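2-Keto-3-deoxy-(6-phospho-)gluconate aldolase (Thermoproteus tenax, PDB 2R91) is an aldolase by name, a member of the dihydrodipicolinate synthetase family, that forms an eight-stranded TIM barrel and assembles as a tetramer. Local coordinates at residues A5-T10 with S197-P202; A234-Y239 with K270-A275; Y239-Y244 with Y263-E268. One frame throughout, in Å; residues are numbered along the deposited sequence.

Contact 1 (A5-T10 with S197-P202); sequences APVITT and SANYLP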
loop_
_atom_site.group_PDB
_atom_site.type_symbol
_atom_site.label_atom_id
_atom_site.label_comp_id
_atom_site.label_asym_id
_atom_site.label_seq_id
_atom_site.Cartn_x
_atom_site.Cartn_y
_atom_site.Cartn_z
ATOM N N ALA A 5 -3.435 16.472 -24.740
ATOM C CA ALA A 5 -2.172 16.789 -24.099
ATOM C C ALA A 5 -2.379 17.479 -22.743
ATOM O O ALA A 5 -2.947 18.565 -22.697
ATOM C CB ALA A 5 -1.342 17.662 -25.000
ATOM N N PRO A 6 -1.886 16.861 -21.640
ATOM C CA PRO A 6 -1.855 17.551 -20.345
ATOM C C PRO A 6 -0.609 18.418 -20.441
ATOM O O PRO A 6 0.519 17.998 -20.113
ATOM C CB PRO A 6 -1.729 16.392 -19.324
ATOM C CG PRO A 6 -0.872 15.326 -20.101
ATOM C CD PRO A 6 -1.244 15.514 -21.591
ATOM N N VAL A 7 -0.811 19.631 -20.958
ATOM C CA VAL A 7 0.271 20.488 -21.392
ATOM C C VAL A 7 1.098 21.014 -20.233
ATOM O O VAL A 7 0.564 21.289 -19.145
ATOM C CB VAL A 7 -0.292 21.629 -22.284
ATOM C CG1 VAL A 7 -1.131 22.624 -21.430
ATOM C CG2 VAL A 7 0.831 22.314 -23.068
ATOM N N ILE A 8 2.412 21.124 -20.455
ATOM C CA ILE A 8 3.285 21.740 -19.468
ATOM C C ILE A 8 2.967 23.236 -19.318
ATOM O O ILE A 8 2.572 23.895 -20.270
ATOM C CB ILE A 8 4.794 21.584 -19.830
ATOM C CG1 ILE A 8 5.050 22.034 -21.274
ATOM C CG2 ILE A 8 5.267 20.107 -19.602
ATOM C CD1 ILE A 8 6.529 22.113 -21.678
ATOM N N THR A 9 3.209 23.758 -18.121
ATOM C CA THR A 9 3.106 25.164 -17.844
ATOM C C THR A 9 4.531 25.748 -17.938
ATOM O O THR A 9 5.412 25.386 -17.168
ATOM C CB THR A 9 2.510 25.359 -16.447
ATOM O OG1 THR A 9 1.197 24.778 -16.393
ATOM C CG2 THR A 9 2.456 26.840 -16.090
ATOM N N THR A 10 4.743 26.645 -18.897
ATOM C CA THR A 10 6.085 27.090 -19.277
ATOM C C THR A 10 6.491 28.358 -18.504
ATOM O O THR A 10 6.119 29.462 -18.926
ATOM C CB THR A 10 6.159 27.393 -20.790
ATOM O OG1 THR A 10 5.106 28.307 -21.131
ATOM C CG2 THR A 10 5.957 26.118 -21.678
ATOM N N SER A 197 3.373 12.392 -22.517
ATOM C CA SER A 197 4.236 12.351 -23.701
ATOM C C SER A 197 3.658 13.062 -24.941
ATOM O O SER A 197 4.377 13.272 -25.923
ATOM C CB SER A 197 4.578 10.893 -24.090
ATOM O OG SER A 197 3.400 10.164 -24.337
ATOM N N ALA A 198 2.378 13.422 -24.927
ATOM C CA ALA A 198 1.879 14.290 -26.007
ATOM C C ALA A 198 2.603 15.638 -26.030
ATOM O O ALA A 198 2.568 16.337 -27.036
ATOM C CB ALA A 198 0.363 14.477 -25.937
ATOM N N ASN A 199 3.255 16.003 -24.931
ATOM C CA ASN A 199 4.093 17.196 -24.948
ATOM C C ASN A 199 5.316 17.065 -25.840
ATOM O O ASN A 199 5.662 17.995 -26.552
ATOM C CB ASN A 199 4.569 17.578 -23.545
ATOM C CG ASN A 199 3.467 18.187 -22.727
ATOM O OD1 ASN A 199 3.117 19.353 -22.931
ATOM N ND2 ASN A 199 2.870 17.391 -21.843
ATOM N N TYR A 200 6.019 15.931 -25.732
ATOM C CA TYR A 200 7.327 15.810 -26.391
ATOM C C TYR A 200 7.335 14.916 -27.617
ATOM O O TYR A 200 8.190 15.091 -28.471
ATOM C CB TYR A 200 8.423 15.390 -25.399
ATOM C CG TYR A 200 8.101 14.194 -24.497
ATOM C CD1 TYR A 200 8.389 12.889 -24.897
ATOM C CD2 TYR A 200 7.593 14.388 -23.206
ATOM C CE1 TYR A 200 8.124 11.794 -24.039
ATOM C CE2 TYR A 200 7.329 13.321 -22.353
ATOM C CZ TYR A 200 7.615 12.022 -22.776
ATOM O OH TYR A 200 7.349 10.963 -21.932
ATOM N N LEU A 201 6.401 13.969 -27.703
ATOM C CA LEU A 201 6.317 13.065 -28.859
ATOM C C LEU A 201 4.896 12.829 -29.335
ATOM O O LEU A 201 4.446 11.679 -29.460
ATOM C CB LEU A 201 7.027 11.701 -28.567
ATOM C CG LEU A 201 8.540 11.793 -28.667
ATOM C CD1 LEU A 201 9.237 10.586 -27.980
ATOM C CD2 LEU A 201 8.954 11.930 -30.150
ATOM N N PRO A 202 4.168 13.927 -29.648
ATOM C CA PRO A 202 2.800 13.765 -30.137
ATOM C C PRO A 202 2.773 12.903 -31.401
ATOM O O PRO A 202 1.818 12.171 -31.610
ATOM C CB PRO A 202 2.373 15.230 -30.478
ATOM C CG PRO A 202 3.671 15.997 -30.648
ATOM C CD PRO A 202 4.572 15.347 -29.580
#
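The closing seam of a TIM barrel, where the first and eighth strands come together, is bridged here by Asn-199, whose carboxamide meets the backbone of Pro-6 to Ile-8. CB of Asn-199 points toward segment 5-10 and CG lies anti to the carbonyl carbon, beside the backbone N (chi1 -74°), which carries the amide to that backbone. ND2 of Asn-199 donates to O of Pro-6 at 3.0 Å in a nearly straight bond, the N-H...O angle being 168°. The oxygen receiving it lies in the plane of the amide, yet ND2 itself stands above the carbonyl plane of Pro-6. In return N of Ile-8 donates to OD1 of Asn-199 over 3.1 Å. Strand 2-6 is the first of the barrel and strand 192-193 the eighth, so this side chain ties the residues running off the one to the loop after the other. The chain bends in an inverse gamma turn centred on Pro-6, just before Ile-8. Each amide atom has a further partner: ND2 also bonds to O of Ser-196, and OD1 accepts from NE2 of His-24 on helix 18-30, which limits the freedom of the buried group to rotate. CG2 of Val-7 and CG1 of Ile-8 each lie 3.7 Å from OD1 of Asn-199. Earlier in the strand, CB of Ala-5 meets CB of Ala-198 at 3.7 Å.

Contact 2 (A234-Y239 with K270-A275); sequences ARHIGY and KAWLRA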
loop_
_atom_site.group_PDB
_atom_site.type_symbol
_atom_site.label_atom_id
_atom_site.label_comp_id
_atom_site.label_asym_id
_atom_site.label_seq_id
_atom_site.Cartn_x
_atom_site.Cartn_y
_atom_site.Cartn_z
ATOM N N ALA A 234 13.582 9.160 -18.104
ATOM C CA ALA A 234 13.142 10.451 -17.546
ATOM C C ALA A 234 12.746 10.340 -16.077
ATOM O O ALA A 234 13.034 11.206 -15.281
ATOM C CB ALA A 234 11.976 11.011 -18.380
ATOM N N ARG A 235 12.089 9.252 -15.724
ATOM C CA ARG A 235 11.660 9.034 -14.347
ATOM C C ARG A 235 12.862 8.963 -13.445
ATOM O O ARG A 235 12.803 9.307 -12.274
ATOM C CB ARG A 235 10.862 7.739 -14.217
ATOM C CG ARG A 235 9.470 7.753 -14.847
ATOM C CD ARG A 235 8.664 6.694 -14.131
ATOM N NE ARG A 235 7.439 6.198 -14.764
ATOM C CZ ARG A 235 6.336 6.907 -15.010
ATOM N NH1 ARG A 235 6.271 8.244 -14.779
ATOM N NH2 ARG A 235 5.287 6.276 -15.541
ATOM N N HIS A 236 13.968 8.505 -14.009
ATOM C CA HIS A 236 15.176 8.350 -13.239
ATOM C C HIS A 236 15.681 9.696 -12.665
ATOM O O HIS A 236 16.180 9.735 -11.539
ATOM C CB HIS A 236 16.234 7.546 -14.055
ATOM C CG HIS A 236 17.387 7.083 -13.238
ATOM N ND1 HIS A 236 18.695 7.433 -13.522
ATOM C CD2 HIS A 236 17.430 6.330 -12.108
ATOM C CE1 HIS A 236 19.496 6.913 -12.604
ATOM N NE2 HIS A 236 18.752 6.248 -11.728
ATOM N N ILE A 237 15.517 10.808 -13.400
ATOM C CA ILE A 237 15.996 12.121 -12.905
ATOM C C ILE A 237 14.944 13.090 -12.378
ATOM O O ILE A 237 15.268 14.243 -12.075
ATOM C CB ILE A 237 16.786 12.912 -13.957
ATOM C CG1 ILE A 237 15.991 12.961 -15.264
ATOM C CG2 ILE A 237 18.223 12.397 -14.108
ATOM C CD1 ILE A 237 16.640 13.788 -16.261
ATOM N N GLY A 238 13.689 12.661 -12.294
ATOM C CA GLY A 238 12.630 13.567 -11.853
ATOM C C GLY A 238 11.728 13.827 -13.050
ATOM O O GLY A 238 11.962 14.756 -13.827
ATOM N N TYR A 239 10.692 13.006 -13.191
ATOM C CA TYR A 239 9.906 12.986 -14.420
ATOM C C TYR A 239 9.318 14.359 -14.755
ATOM O O TYR A 239 9.407 14.813 -15.889
ATOM C CB TYR A 239 8.778 11.954 -14.346
ATOM C CG TYR A 239 8.121 11.840 -15.697
ATOM C CD1 TYR A 239 8.799 11.239 -16.745
ATOM C CD2 TYR A 239 6.850 12.391 -15.942
ATOM C CE1 TYR A 239 8.248 11.157 -18.011
ATOM C CE2 TYR A 239 6.274 12.304 -17.206
ATOM C CZ TYR A 239 6.989 11.683 -18.236
ATOM O OH TYR A 239 6.469 11.595 -19.490
ATOM N N LYS A 270 20.274 17.436 -17.500
ATOM C CA LYS A 270 19.902 17.617 -18.900
ATOM C C LYS A 270 20.847 16.877 -19.848
ATOM O O LYS A 270 20.400 16.220 -20.781
ATOM C CB LYS A 270 19.881 19.103 -19.268
ATOM C CG LYS A 270 18.707 19.863 -18.676
ATOM C CD LYS A 270 18.849 21.347 -19.026
ATOM C CE LYS A 270 17.771 22.185 -18.402
ATOM N NZ LYS A 270 17.952 23.606 -18.887
ATOM N N ALA A 271 22.152 16.986 -19.619
ATOM C CA ALA A 271 23.107 16.290 -20.498
ATOM C C ALA A 271 22.921 14.765 -20.415
ATOM O O ALA A 271 22.930 14.066 -21.432
ATOM C CB ALA A 271 24.565 16.705 -20.131
ATOM N N TRP A 272 22.736 14.259 -19.204
ATOM C CA TRP A 272 22.537 12.819 -18.996
ATOM C C TRP A 272 21.275 12.344 -19.729
ATOM O O TRP A 272 21.251 11.296 -20.394
ATOM C CB TRP A 272 22.472 12.483 -17.495
ATOM C CG TRP A 272 22.250 11.006 -17.256
ATOM C CD1 TRP A 272 23.227 10.044 -17.117
ATOM C CD2 TRP A 272 20.989 10.300 -17.221
ATOM N NE1 TRP A 272 22.646 8.808 -16.959
ATOM C CE2 TRP A 272 21.287 8.922 -17.026
ATOM C CE3 TRP A 272 19.641 10.699 -17.292
ATOM C CZ2 TRP A 272 20.294 7.943 -16.906
ATOM C CZ3 TRP A 272 18.653 9.736 -17.202
ATOM C CH2 TRP A 272 18.980 8.362 -17.006
ATOM N N LEU A 273 20.195 13.116 -19.630
ATOM C CA LEU A 273 18.964 12.703 -20.295
ATOM C C LEU A 273 19.086 12.703 -21.799
ATOM O O LEU A 273 18.570 11.809 -22.454
ATOM C CB LEU A 273 17.791 13.630 -19.870
ATOM C CG LEU A 273 16.398 13.248 -20.359
ATOM C CD1 LEU A 273 15.973 11.873 -19.806
ATOM C CD2 LEU A 273 15.390 14.400 -19.975
ATOM N N ARG A 274 19.752 13.709 -22.360
ATOM C CA ARG A 274 19.913 13.783 -23.812
ATOM C C ARG A 274 20.615 12.521 -24.329
ATOM O O ARG A 274 20.209 11.952 -25.336
ATOM C CB ARG A 274 20.722 15.007 -24.238
ATOM C CG ARG A 274 20.056 16.365 -23.991
ATOM C CD ARG A 274 21.130 17.489 -24.056
ATOM N NE ARG A 274 20.642 18.770 -23.542
ATOM C CZ ARG A 274 21.409 19.704 -22.983
ATOM N NH1 ARG A 274 22.722 19.492 -22.817
ATOM N NH2 ARG A 274 20.851 20.856 -22.570
ATOM N N ALA A 275 21.640 12.073 -23.612
ATOM C CA ALA A 275 22.370 10.855 -24.008
ATOM C C ALA A 275 21.516 9.606 -23.766
ATOM O O ALA A 275 21.520 8.647 -24.556
ATOM C CB ALA A 275 23.683 10.758 -23.225
#
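Trp-272 (chi1 179°) and Leu-273 both hold CG anti to the backbone N, and this sends two neighbouring side chains of helix 267-276 across to the C-terminal end of helix 217-237. Ile-237 answers with CG1 set between its own backbone N and carbonyl carbon (chi1 50°), an arrangement that leaves its two arms to touch different partners. The contact is a helix-helix packing in the C-terminal helical region that follows the eighth strand of the TIM barrel, and no hydrogen bond crosses between the two segments.

The two arms of Ile-237 divide the work. CD1, at the end of the longer arm, reaches CB of Leu-273 at 3.8 Å and also lies near its CD2, while CG2 approaches the six-membered ring of Trp-272, with CE3 3.9 Å away. One turn earlier, CD1 of Leu-273 rests against the backbone of Ala-234, 3.9 Å from its CA; the CB of Ala-234 is turned away from helix 267-276 and touches Ala-242 and Leu-246 of helix 239-251. Leu-273 also touches Leu-246, so the buried side of the contact is shared by three helices.

Toward solvent the packing becomes aromatic. The imidazole of His-236 and the indole of Trp-272 meet obliquely, with planes at 49° and centroids of the imidazole and the six-membered ring 5.4 Å apart. Gly-238, with positive phi, separates helix 217-237 from helix 239-251, for which it is the N-cap residue. At the outer margin, CH2 of Trp-272 lies near the plane of the His-236 ring, at its edge, 3.6 Å from ND1.

Contact 3 (Y239-Y244 with Y263-E268); sequences YAAAVY and YPLDPE
Leu-265 and Ala-241 face one another, each with its CB directed at the opposite segment, and the forked end of the leucine lies over the first turn of helix 239-251. This helix belongs to the C-terminal helical region that follows the TIM barrel, and Leu-265 sits in the extended lead-in to helix 267-276. With CG anti to its carbonyl carbon (chi1 -67°), Leu-265 offers its two methyls to successive residues of the helix. CD2 touches CB of Ala-241 at 3.7 Å, and CD1 settles beside the backbone of Ala-242, 3.8 Å from CA. The CB of Ala-242 is turned away from this segment and also packs on Ile-237 and Leu-273, while Leu-265 also meets Ile-237.

Ala-241 has a second neighbour: its CB lies 3.4 Å from O of Tyr-263. That carbonyl oxygen is hydrogen-bonded by NE2 of Gln-109 of the second subunit, whose side chain also packs on Ala-241. Tyr-263, whose CB is turned away from helix 239-251, makes a cation-pi contact with Lys-112 of the second subunit. The contact therefore borders an interface between subunits.

Just past Leu-265, Asp-266 is the N-cap of helix 267-276, and its side chain caps a backbone N of the first turn. No direct hydrogen bond links the two segments, but one water does so through the backbone: it donates to O of Ala-241 at 2.9 Å and accepts from N of Leu-265, also at 2.9 Å.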
loop_
_atom_site.group_PDB
_atom_site.type_symbol
_atom_site.label_atom_id
_atom_site.label_comp_id
_atom_site.label_asym_id
_atom_site.label_seq_id
_atom_site.Cartn_x
_atom_site.Cartn_y
_atom_site.Cartn_z
ATOM N N TYR A 239 10.692 13.006 -13.191
ATOM C CA TYR A 239 9.906 12.986 -14.420
ATOM C C TYR A 239 9.318 14.359 -14.755
ATOM O O TYR A 239 9.407 14.813 -15.889
ATOM C CB TYR A 239 8.778 11.954 -14.346
ATOM C CG TYR A 239 8.121 11.840 -15.697
ATOM C CD1 TYR A 239 8.799 11.239 -16.745
ATOM C CD2 TYR A 239 6.850 12.391 -15.942
ATOM C CE1 TYR A 239 8.248 11.157 -18.011
ATOM C CE2 TYR A 239 6.274 12.304 -17.206
ATOM C CZ TYR A 239 6.989 11.683 -18.236
ATOM O OH TYR A 239 6.469 11.595 -19.490
ATOM N N ALA A 240 8.717 15.010 -13.763
ATOM C CA ALA A 240 7.941 16.264 -14.015
ATOM C C ALA A 240 8.835 17.356 -14.590
ATOM O O ALA A 240 8.476 18.022 -15.572
ATOM C CB ALA A 240 7.243 16.730 -12.713
ATOM N N ALA A 241 10.044 17.490 -14.043
ATOM C CA ALA A 241 11.053 18.395 -14.635
ATOM C C ALA A 241 11.609 17.917 -15.981
ATOM O O ALA A 241 11.889 18.719 -16.894
ATOM C CB ALA A 241 12.191 18.650 -13.648
ATOM N N ALA A 242 11.783 16.604 -16.121
ATOM C CA ALA A 242 12.342 16.042 -17.345
ATOM C C ALA A 242 11.447 16.244 -18.580
ATOM O O ALA A 242 11.949 16.368 -19.700
ATOM C CB ALA A 242 12.691 14.495 -17.139
ATOM N N VAL A 243 10.127 16.314 -18.373
ATOM C CA VAL A 243 9.187 16.477 -19.487
ATOM C C VAL A 243 9.594 17.690 -20.344
ATOM O O VAL A 243 9.546 17.634 -21.587
ATOM C CB VAL A 243 7.702 16.614 -18.971
ATOM C CG1 VAL A 243 6.742 17.067 -20.103
ATOM C CG2 VAL A 243 7.192 15.327 -18.357
ATOM N N TYR A 244 10.019 18.767 -19.678
ATOM C CA TYR A 244 10.407 20.012 -20.359
ATOM C C TYR A 244 11.639 19.801 -21.225
ATOM O O TYR A 244 11.698 20.272 -22.378
ATOM C CB TYR A 244 10.778 21.077 -19.321
ATOM C CG TYR A 244 9.636 21.622 -18.511
ATOM C CD1 TYR A 244 9.066 22.885 -18.824
ATOM C CD2 TYR A 244 9.137 20.911 -17.398
ATOM C CE1 TYR A 244 8.005 23.398 -18.048
ATOM C CE2 TYR A 244 8.077 21.410 -16.628
ATOM C CZ TYR A 244 7.534 22.684 -16.956
ATOM O OH TYR A 244 6.493 23.191 -16.175
ATOM N N TYR A 263 11.840 21.750 -9.053
ATOM C CA TYR A 263 12.940 22.541 -9.608
ATOM C C TYR A 263 13.322 22.061 -10.998
ATOM O O TYR A 263 13.294 20.859 -11.260
ATOM C CB TYR A 263 14.176 22.495 -8.702
ATOM C CG TYR A 263 13.870 23.012 -7.323
ATOM C CD1 TYR A 263 13.877 24.404 -7.059
ATOM C CD2 TYR A 263 13.545 22.143 -6.292
ATOM C CE1 TYR A 263 13.571 24.897 -5.803
ATOM C CE2 TYR A 263 13.244 22.641 -5.016
ATOM C CZ TYR A 263 13.267 24.026 -4.801
ATOM O OH TYR A 263 12.956 24.513 -3.570
ATOM N N PRO A 264 13.661 23.008 -11.903
ATOM C CA PRO A 264 14.194 22.690 -13.213
ATOM C C PRO A 264 15.378 21.723 -13.100
ATOM O O PRO A 264 16.097 21.726 -12.075
ATOM C CB PRO A 264 14.679 24.058 -13.720
ATOM C CG PRO A 264 13.762 25.030 -13.066
ATOM C CD PRO A 264 13.559 24.472 -11.693
ATOM N N LEU A 265 15.556 20.894 -14.124
ATOM C CA LEU A 265 16.740 20.032 -14.228
ATOM C C LEU A 265 17.959 20.911 -14.320
ATOM O O LEU A 265 17.926 21.983 -14.956
ATOM C CB LEU A 265 16.708 19.184 -15.503
ATOM C CG LEU A 265 15.635 18.098 -15.654
ATOM C CD1 LEU A 265 15.945 17.225 -16.882
ATOM C CD2 LEU A 265 15.513 17.243 -14.368
ATOM N N ASP A 266 19.040 20.451 -13.709
ATOM C CA ASP A 266 20.295 21.163 -13.785
ATOM C C ASP A 266 21.049 20.763 -15.062
ATOM O O ASP A 266 20.607 19.891 -15.802
ATOM C CB ASP A 266 21.114 21.064 -12.469
ATOM C CG ASP A 266 21.649 19.664 -12.159
ATOM O OD1 ASP A 266 21.915 18.877 -13.085
ATOM O OD2 ASP A 266 21.825 19.357 -10.955
ATOM N N PRO A 267 22.151 21.454 -15.364
ATOM C CA PRO A 267 22.846 21.154 -16.619
ATOM C C PRO A 267 23.309 19.711 -16.732
ATOM O O PRO A 267 23.230 19.129 -17.812
ATOM C CB PRO A 267 24.042 22.094 -16.575
ATOM C CG PRO A 267 23.539 23.253 -15.742
ATOM C CD PRO A 267 22.793 22.556 -14.638
ATOM N N GLU A 268 23.771 19.146 -15.628
ATOM C CA GLU A 268 24.297 17.781 -15.647
ATOM C C GLU A 268 23.161 16.779 -15.900
ATOM O O GLU A 268 23.348 15.803 -16.615
ATOM C CB GLU A 268 25.004 17.445 -14.327
ATOM C CG GLU A 268 26.321 18.249 -14.027
ATOM C CD GLU A 268 26.127 19.736 -13.588
ATOM O OE1 GLU A 268 25.038 20.133 -13.064
ATOM O OE2 GLU A 268 27.111 20.512 -13.770
HETATM O O HOH W 1 13.473 21.000 -16.196
#

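Along the chain, contact 1 is complete before the other two begin, and contact 3 falls within the span bounded by the segments of contact 2. Contact 1 joins the first strand and the residues after it to the loop following the eighth; contacts 2 and 3 lie in the C-terminal helices, their centres about 7 Å apart, and share Tyr-239 and helix 267-276. Contact 1 is centred about 16 Å from the centre of contact 2 and 14 Å from that of contact 3. The hydroxyls of Tyr-239 and Tyr-200 meet, and that of Tyr-244 reaches O of Thr-9. Helix 239-251 therefore links the barrel seam, by hydrogen bonds and packing, to a region touching the second subunit.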